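Local atomic coordinates of ABC transporter, substrate binding protein (Mannopine) (Agrobacterium fabrum, PDB entry 5L9S), a protein that serves as the periplasmic solute-binding component of an ABC transporter, apparently for the opine mannopine. Residues Ala216-Ala219 and Lys223-Trp226. Residues are numbered along the deposited sequence; the frame is centred on the assembly and turned at random.
Sequences ALKA and KIGW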
# COMPACT_ATOMS: atom_id res chain seq x y z
N ALA A 216 -5.57 -4.49 -14.54
CA ALA A 216 -4.86 -4.99 -15.74
C ALA A 216 -5.67 -6.08 -16.42
O ALA A 216 -5.78 -6.04 -17.64
CB ALA A 216 -3.48 -5.50 -15.37
N LEU A 217 -6.32 -6.98 -15.64
CA LEU A 217 -7.17 -8.05 -16.18
C LEU A 217 -8.42 -7.49 -16.86
O LEU A 217 -8.80 -8.00 -17.93
CB LEU A 217 -7.55 -9.09 -15.11
CG LEU A 217 -6.45 -10.09 -14.72
CD1 LEU A 217 -6.65 -10.60 -13.28
CD2 LEU A 217 -6.37 -11.24 -15.73
N LYS A 218 -9.06 -6.45 -16.26
CA LYS A 218 -10.25 -5.79 -16.78
C LYS A 218 -9.90 -5.08 -18.08
O LYS A 218 -10.69 -5.12 -19.02
CB LYS A 218 -10.85 -4.78 -15.77
CG LYS A 218 -12.29 -4.35 -16.09
CD LYS A 218 -12.95 -3.58 -14.97
CE LYS A 218 -14.45 -3.76 -14.93
NZ LYS A 218 -14.97 -3.75 -13.54
N ALA A 219 -8.71 -4.45 -18.13
CA ALA A 219 -8.18 -3.74 -19.30
C ALA A 219 -7.85 -4.71 -20.44
O ALA A 219 -7.92 -4.31 -21.60
CB ALA A 219 -6.95 -2.94 -18.91
N LYS A 223 -13.65 -10.68 -17.66
CA LYS A 223 -14.89 -10.57 -16.92
C LYS A 223 -14.58 -10.64 -15.40
O LYS A 223 -14.93 -11.61 -14.73
CB LYS A 223 -15.85 -11.68 -17.40
CG LYS A 223 -16.88 -11.24 -18.45
CD LYS A 223 -16.27 -10.75 -19.76
CE LYS A 223 -17.16 -9.76 -20.47
NZ LYS A 223 -16.44 -9.09 -21.57
N ILE A 224 -13.91 -9.61 -14.89
CA ILE A 224 -13.51 -9.47 -13.50
C ILE A 224 -14.17 -8.26 -12.86
O ILE A 224 -14.33 -7.21 -13.49
CB ILE A 224 -11.93 -9.42 -13.36
CG1 ILE A 224 -11.48 -9.56 -11.87
CG2 ILE A 224 -11.30 -8.20 -14.05
CD1 ILE A 224 -10.04 -9.76 -11.63
N GLY A 225 -14.51 -8.43 -11.60
CA GLY A 225 -15.04 -7.38 -10.75
C GLY A 225 -14.29 -7.37 -9.43
O GLY A 225 -13.50 -8.27 -9.15
N TRP A 226 -14.53 -6.37 -8.61
CA TRP A 226 -13.92 -6.30 -7.29
C TRP A 226 -14.79 -5.52 -6.35
O TRP A 226 -15.70 -4.81 -6.80
CB TRP A 226 -12.48 -5.76 -7.32
CG TRP A 226 -12.32 -4.45 -8.03
CD1 TRP A 226 -12.51 -3.20 -7.52
CD2 TRP A 226 -11.92 -4.27 -9.40
NE1 TRP A 226 -12.27 -2.25 -8.49
CE2 TRP A 226 -11.90 -2.88 -9.65
CE3 TRP A 226 -11.60 -5.15 -10.44
CZ2 TRP A 226 -11.53 -2.35 -10.88
CZ3 TRP A 226 -11.27 -4.62 -11.67
CH2 TRP A 226 -11.24 -3.24 -11.88
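Over one face of the W226 indole lies the ammonium end of K218: NZ sits 4.5 Å from the centroid of the six-membered ring and 24° off its normal, which meets the geometry of a cation-pi interaction. The aliphatic chain runs beside the same ring, K218 CD coming within 3.5 Å of W226 CH2. With K218 CG anti to the backbone N (chi1 -164°), the chain passes the outer CZ3-CH2 edge and brings NZ over the face. While K218 meets the benzo end, a hydrogen bond from NE1 to the hydroxyl of Y228 holds the pyrrole edge; L211, A214 and T291 also touch the indole. K218 NZ comes to 3.5 Å from I224 O without forming a hydrogen bond. Alongside the start of the lysine chain, I224 CG2 packs against the helix backbone, 3.6 Å from K218 N, while its CD1 meets L217 CD1 at 3.9 Å, the two side chains crossing nearly perpendicularly. The C-terminal end of helix 211-219 thus packs on the start of strand 224-240, three residues later in the mixed sheet of this periplasmic binding protein. Y115 and L117 pair with G225 and K223 through backbone hydrogen bonds, and F199 of helix 192-200 packs on both L217 and I224.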